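Local coordinates for protein GlcNAc Inducible Gene 2, GIG2 (Candida albicans, PDB 6AKZ) that binds an iron(III) ion and probably acts as an oxygenase of the DUF1479 family, a branch of the cupin clan, at residues R25-E30 against I285-F290; K40-E45 against L278-A283. One frame throughout, in Å; residues are numbered along the deposited sequence.

Interaction 1: residues R25-E30 against I285-F290; sequences RLIKSE and IMLRPF
A CH-pi contact between I27 and F290 joins the end of helix 18-26 to the C-terminal side of helix 278-287, in a helical region away from the iron site of this cupin-clan protein. The methyl CD1 of I27 sits almost exactly over the middle of the F290 ring, 3.6 Å from its centroid and only 6° off the ring normal. The preceding carbon hangs above and just beyond the CE2-CZ side of the ring, with I27 CG1 3.8 Å from F290 CZ. With CG1 beside the backbone N (chi1 -59°), the longer branch points at the ring and sets its terminal methyl on the face, a place suited to isoleucine's ethyl arm. The same methyl also meets L287, with I27 CD1 4.3 Å from L287 CD2, and so spans two residues of the other segment. L26, on the last turn of its helix, comes in across F290 at about a right angle, its CB 4.1 Å from F290 CZ. The backbone bond from F290 N to L287 O, 2.9 Å, keeps the chain coiled where the phenylalanine leaves it. I27 is the first residue to leave helical geometry, so the contact falls where the chain turns toward helix 32-56. V35 of that helix touches both I27 and L287, while F214 of helix 211-214 packs on L26 and I27.

Interaction 2: residues K40-E45 against L278-A283; sequences KRLLVE and LKLSMA
L42 carries its CG opposite the backbone nitrogen (chi1 174°), and L280 carries its own beside the nitrogen and anti to the carbonyl carbon (chi1 -68°); with these settings the two side chains slide past each other in opposite directions. L42 CD1 comes within 3.5 Å of L280 CD2, closer than carbon atoms usually pack. Both methyls of L42 also close on A283 CB, one helical turn further on, at 3.7 Å from CD1 and from CD2, and CD2 reaches A283 C at 3.6 Å. Alanine suits this position because its short side chain lets the forked leucine reach the backbone of the facing helix. L280 fills the neighbouring place: its CD2 also lies 4.1 Å from E45 CB, and its CD1 approaches E45 O at 4.0 Å. E45 thus offers its aliphatic base to the leucine, while a bend at chi2 helps lead the carboxylate away from the apolar contact. The axes of the two short helical segments run 10.4 Å apart at closest approach, with a signed crossing angle of -134°. W218 touches both L42 and L280, and further along helix 32-56, I46 and F50 also meet L280. No hydrogen bond crosses between the segments, and two basic side chains of 40-45 are paired outside the contact by salt bridges, R41 with E219 and K40 with D301. Attraction here therefore depends on the fit of methyl groups and on their removal from water, with the tight CD1-CD2 approach showing how closely the leucine branches are fitted.

Both interactions use helix 278-287. Interaction 2 joins its N-terminal part to helix 32-56, whereas interaction 1 joins its C-terminal side to the chain leaving helix 18-26. Since 40-45 follows 25-30 and 278-283 precedes 285-290, interaction 2 is nested within the loop closed by interaction 1, and the two centres lie about 14 Å apart. Both are largely buried, although each has a partly exposed member, L26 in one and E45 in the other. Neither has a hydrogen bond between its segments, but their chemistry differs: an aromatic face receives a methyl where a helix gives way to loop, while aliphatic branches mesh between two regular helices.

Interaction 1: residues R25-E30 against I285-F290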
loop_
_atom_site.group_PDB
_atom_site.type_symbol
_atom_site.label_atom_id
_atom_site.label_comp_id
_atom_site.label_asym_id
_atom_site.label_seq_id
_atom_site.Cartn_x
_atom_site.Cartn_y
_atom_site.Cartn_z
ATOM N N ARG A 25 15.346 -3.129 -21.746
ATOM C CA ARG A 25 15.797 -3.878 -20.545
ATOM C C ARG A 25 14.779 -4.875 -20.017
ATOM O O ARG A 25 15.120 -5.992 -19.638
ATOM C CB ARG A 25 16.182 -2.925 -19.409
ATOM C CG ARG A 25 17.088 -3.550 -18.348
ATOM C CD ARG A 25 17.234 -2.613 -17.165
ATOM N NE ARG A 25 16.047 -2.787 -16.355
ATOM C CZ ARG A 25 15.325 -1.830 -15.762
ATOM N NH1 ARG A 25 15.632 -0.556 -15.857
ATOM N NH2 ARG A 25 14.255 -2.192 -15.048
ATOM N N LEU A 26 13.519 -4.467 -20.000
ATOM C CA LEU A 26 12.437 -5.266 -19.382
ATOM C C LEU A 26 11.990 -6.530 -20.135
ATOM O O LEU A 26 11.780 -7.558 -19.569
ATOM C CB LEU A 26 11.255 -4.329 -19.141
ATOM C CG LEU A 26 11.485 -3.210 -18.119
ATOM C CD1 LEU A 26 10.347 -2.215 -18.104
ATOM C CD2 LEU A 26 11.689 -3.773 -16.699
ATOM N N ILE A 27 11.913 -6.461 -21.449
ATOM C CA ILE A 27 11.460 -7.566 -22.220
ATOM C C ILE A 27 12.601 -7.958 -23.164
ATOM O O ILE A 27 13.032 -7.115 -23.933
ATOM C CB ILE A 27 10.166 -7.185 -22.976
ATOM C CG1 ILE A 27 9.091 -6.778 -21.913
ATOM C CG2 ILE A 27 9.678 -8.351 -23.828
ATOM C CD1 ILE A 27 7.642 -6.838 -22.394
ATOM N N LYS A 28 13.056 -9.201 -23.041
ATOM C CA LYS A 28 14.132 -9.779 -23.876
ATOM C C LYS A 28 13.578 -10.119 -25.259
ATOM O O LYS A 28 12.512 -10.717 -25.335
ATOM C CB LYS A 28 14.612 -11.106 -23.247
ATOM C CG LYS A 28 15.223 -11.031 -21.847
ATOM C CD LYS A 28 16.374 -10.049 -21.749
ATOM C CE LYS A 28 16.898 -9.889 -20.318
ATOM N NZ LYS A 28 16.703 -8.508 -19.773
ATOM N N SER A 29 14.330 -9.842 -26.344
ATOM C CA SER A 29 13.860 -10.115 -27.728
ATOM C C SER A 29 13.281 -11.476 -27.960
ATOM O O SER A 29 12.276 -11.645 -28.646
ATOM C CB SER A 29 15.010 -9.923 -28.733
ATOM O OG SER A 29 15.055 -8.552 -29.020
ATOM N N GLU A 30 13.960 -12.459 -27.432
ATOM C CA GLU A 30 13.473 -13.871 -27.427
ATOM C C GLU A 30 12.132 -14.123 -26.722
ATOM O O GLU A 30 11.534 -15.209 -26.858
ATOM C CB GLU A 30 14.508 -14.792 -26.764
ATOM C CG GLU A 30 15.007 -14.305 -25.414
ATOM C CD GLU A 30 16.215 -13.385 -25.504
ATOM O OE1 GLU A 30 16.284 -12.547 -26.438
ATOM O OE2 GLU A 30 17.088 -13.467 -24.616
ATOM N N ILE A 285 -1.370 -3.626 -16.203
ATOM C CA ILE A 285 -0.674 -2.371 -15.919
ATOM C C ILE A 285 0.753 -2.493 -16.399
ATOM O O ILE A 285 1.205 -1.581 -17.103
ATOM C CB ILE A 285 -0.746 -1.971 -14.445
ATOM C CG1 ILE A 285 -2.193 -1.504 -14.166
ATOM C CG2 ILE A 285 0.176 -0.834 -14.052
ATOM C CD1 ILE A 285 -2.651 -1.514 -12.731
ATOM N N MET A 286 1.448 -3.543 -15.970
ATOM C CA MET A 286 2.877 -3.670 -16.309
ATOM C C MET A 286 3.131 -3.770 -17.785
ATOM O O MET A 286 4.154 -3.318 -18.238
ATOM C CB MET A 286 3.566 -4.811 -15.579
ATOM C CG MET A 286 3.578 -4.606 -14.056
ATOM S SD MET A 286 4.083 -2.972 -13.403
ATOM C CE MET A 286 5.745 -2.824 -14.055
ATOM N N LEU A 287 2.262 -4.464 -18.493
ATOM C CA LEU A 287 2.385 -4.567 -19.939
ATOM C C LEU A 287 1.794 -3.437 -20.745
ATOM O O LEU A 287 2.099 -3.319 -21.948
ATOM C CB LEU A 287 1.789 -5.890 -20.432
ATOM C CG LEU A 287 2.453 -7.173 -19.941
ATOM C CD1 LEU A 287 1.756 -8.410 -20.424
ATOM C CD2 LEU A 287 3.887 -7.258 -20.353
ATOM N N ARG A 288 0.965 -2.608 -20.148
ATOM C CA ARG A 288 0.338 -1.509 -20.893
ATOM C C ARG A 288 1.291 -0.548 -21.695
ATOM O O ARG A 288 0.913 -0.161 -22.809
ATOM C CB ARG A 288 -0.634 -0.737 -20.044
ATOM C CG ARG A 288 -1.537 0.214 -20.814
ATOM C CD ARG A 288 -2.455 -0.445 -21.798
ATOM N NE ARG A 288 -3.418 0.562 -22.326
ATOM C CZ ARG A 288 -4.225 0.374 -23.361
ATOM N NH1 ARG A 288 -4.182 -0.753 -24.036
ATOM N NH2 ARG A 288 -5.100 1.345 -23.686
ATOM N N PRO A 289 2.480 -0.198 -21.161
ATOM C CA PRO A 289 3.419 0.614 -21.956
ATOM C C PRO A 289 3.851 -0.038 -23.230
ATOM O O PRO A 289 4.203 0.692 -24.152
ATOM C CB PRO A 289 4.594 0.884 -20.999
ATOM C CG PRO A 289 3.991 0.696 -19.622
ATOM C CD PRO A 289 3.017 -0.437 -19.800
ATOM N N PHE A 290 3.788 -1.367 -23.314
ATOM C CA PHE A 290 4.127 -2.109 -24.489
ATOM C C PHE A 290 2.925 -2.356 -25.427
ATOM O O PHE A 290 3.125 -2.752 -26.614
ATOM C CB PHE A 290 4.710 -3.462 -24.126
ATOM C CG PHE A 290 5.919 -3.366 -23.220
ATOM C CD1 PHE A 290 5.787 -3.301 -21.821
ATOM C CD2 PHE A 290 7.166 -3.288 -23.745
ATOM C CE1 PHE A 290 6.883 -3.164 -21.018
ATOM C CE2 PHE A 290 8.279 -3.164 -22.927
ATOM C CZ PHE A 290 8.138 -3.130 -21.555
#

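Interaction 2: residues K40-E45 against L278-A283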
loop_
_atom_site.group_PDB
_atom_site.type_symbol
_atom_site.label_atom_id
_atom_site.label_comp_id
_atom_site.label_asym_id
_atom_site.label_seq_id
_atom_site.Cartn_x
_atom_site.Cartn_y
_atom_site.Cartn_z
ATOM N N LYS A 40 -2.661 -11.146 -25.233
ATOM C CA LYS A 40 -3.929 -11.578 -25.783
ATOM C C LYS A 40 -4.749 -12.500 -24.843
ATOM O O LYS A 40 -5.943 -12.286 -24.668
ATOM C CB LYS A 40 -3.628 -12.242 -27.111
ATOM C CG LYS A 40 -3.181 -11.193 -28.106
ATOM C CD LYS A 40 -2.721 -11.844 -29.390
ATOM C CE LYS A 40 -2.137 -10.771 -30.272
ATOM N NZ LYS A 40 -1.635 -11.502 -31.486
ATOM N N ARG A 41 -4.124 -13.500 -24.264
ATOM C CA ARG A 41 -4.750 -14.338 -23.203
ATOM C C ARG A 41 -5.291 -13.442 -22.027
ATOM O O ARG A 41 -6.370 -13.694 -21.487
ATOM C CB ARG A 41 -3.792 -15.321 -22.581
ATOM C CG ARG A 41 -3.153 -16.328 -23.533
ATOM C CD ARG A 41 -2.619 -17.548 -22.765
ATOM N NE ARG A 41 -1.555 -17.174 -21.819
ATOM C CZ ARG A 41 -0.271 -17.077 -22.109
ATOM N NH1 ARG A 41 0.170 -17.323 -23.362
ATOM N NH2 ARG A 41 0.586 -16.734 -21.155
ATOM N N LEU A 42 -4.499 -12.467 -21.640
ATOM C CA LEU A 42 -4.828 -11.584 -20.535
ATOM C C LEU A 42 -6.154 -10.814 -20.771
ATOM O O LEU A 42 -7.035 -10.806 -19.909
ATOM C CB LEU A 42 -3.703 -10.604 -20.257
ATOM C CG LEU A 42 -4.002 -9.535 -19.200
ATOM C CD1 LEU A 42 -4.214 -10.214 -17.823
ATOM C CD2 LEU A 42 -2.891 -8.548 -19.124
ATOM N N LEU A 43 -6.265 -10.188 -21.936
ATOM C CA LEU A 43 -7.442 -9.470 -22.283
ATOM C C LEU A 43 -8.685 -10.315 -22.324
ATOM O O LEU A 43 -9.738 -9.862 -21.845
ATOM C CB LEU A 43 -7.240 -8.716 -23.599
ATOM C CG LEU A 43 -6.260 -7.565 -23.659
ATOM C CD1 LEU A 43 -6.384 -6.884 -25.014
ATOM C CD2 LEU A 43 -6.384 -6.513 -22.552
ATOM N N VAL A 44 -8.555 -11.564 -22.754
ATOM C CA VAL A 44 -9.675 -12.454 -22.808
ATOM C C VAL A 44 -10.131 -12.719 -21.358
ATOM O O VAL A 44 -11.277 -12.527 -21.065
ATOM C CB VAL A 44 -9.324 -13.759 -23.546
ATOM C CG1 VAL A 44 -10.413 -14.812 -23.339
ATOM C CG2 VAL A 44 -9.062 -13.451 -25.032
ATOM N N GLU A 45 -9.176 -13.011 -20.466
ATOM C CA GLU A 45 -9.461 -13.273 -19.025
ATOM C C GLU A 45 -10.026 -12.030 -18.343
ATOM O O GLU A 45 -10.949 -12.171 -17.494
ATOM C CB GLU A 45 -8.251 -13.756 -18.224
ATOM C CG GLU A 45 -7.790 -15.156 -18.620
ATOM C CD GLU A 45 -8.945 -16.146 -18.707
ATOM O OE1 GLU A 45 -9.557 -16.408 -17.636
ATOM O OE2 GLU A 45 -9.308 -16.572 -19.840
ATOM N N LEU A 278 -6.077 -8.853 -8.327
ATOM C CA LEU A 278 -4.720 -8.355 -8.155
ATOM C C LEU A 278 -3.816 -8.733 -9.338
ATOM O O LEU A 278 -3.136 -7.878 -9.914
ATOM C CB LEU A 278 -4.174 -8.841 -6.784
ATOM C CG LEU A 278 -2.775 -8.474 -6.408
ATOM C CD1 LEU A 278 -2.588 -6.970 -6.418
ATOM C CD2 LEU A 278 -2.544 -9.022 -4.964
ATOM N N LYS A 279 -3.781 -10.026 -9.666
ATOM C CA LYS A 279 -2.957 -10.528 -10.715
ATOM C C LYS A 279 -3.341 -9.973 -12.059
ATOM O O LYS A 279 -2.438 -9.539 -12.799
ATOM C CB LYS A 279 -2.970 -12.055 -10.778
ATOM C CG LYS A 279 -1.960 -12.699 -11.702
ATOM C CD LYS A 279 -2.282 -14.192 -11.847
ATOM C CE LYS A 279 -1.849 -14.993 -10.653
ATOM N NZ LYS A 279 -2.349 -16.381 -10.774
ATOM N N LEU A 280 -4.603 -10.008 -12.436
ATOM C CA LEU A 280 -4.982 -9.462 -13.743
ATOM C C LEU A 280 -4.682 -7.990 -13.845
ATOM O O LEU A 280 -4.242 -7.486 -14.907
ATOM C CB LEU A 280 -6.457 -9.738 -14.043
ATOM C CG LEU A 280 -6.848 -11.158 -14.262
ATOM C CD1 LEU A 280 -8.311 -11.291 -14.570
ATOM C CD2 LEU A 280 -6.032 -11.821 -15.331
ATOM N N SER A 281 -4.952 -7.254 -12.764
ATOM C CA SER A 281 -4.615 -5.852 -12.719
ATOM C C SER A 281 -3.135 -5.535 -13.053
ATOM O O SER A 281 -2.842 -4.682 -13.883
ATOM C CB SER A 281 -5.011 -5.201 -11.410
ATOM O OG SER A 281 -6.428 -5.021 -11.262
ATOM N N MET A 282 -2.233 -6.169 -12.349
ATOM C CA MET A 282 -0.840 -5.892 -12.546
ATOM C C MET A 282 -0.263 -6.452 -13.865
ATOM O O MET A 282 0.649 -5.894 -14.413
ATOM C CB MET A 282 0.000 -6.309 -11.333
ATOM C CG MET A 282 -0.267 -5.495 -10.070
ATOM S SD MET A 282 -0.174 -3.717 -10.315
ATOM C CE MET A 282 1.491 -3.455 -10.903
ATOM N N ALA A 283 -0.815 -7.524 -14.364
ATOM C CA ALA A 283 -0.393 -8.046 -15.675
ATOM C C ALA A 283 -0.737 -6.951 -16.665
ATOM O O ALA A 283 0.048 -6.621 -17.511
ATOM C CB ALA A 283 -1.098 -9.351 -15.974
#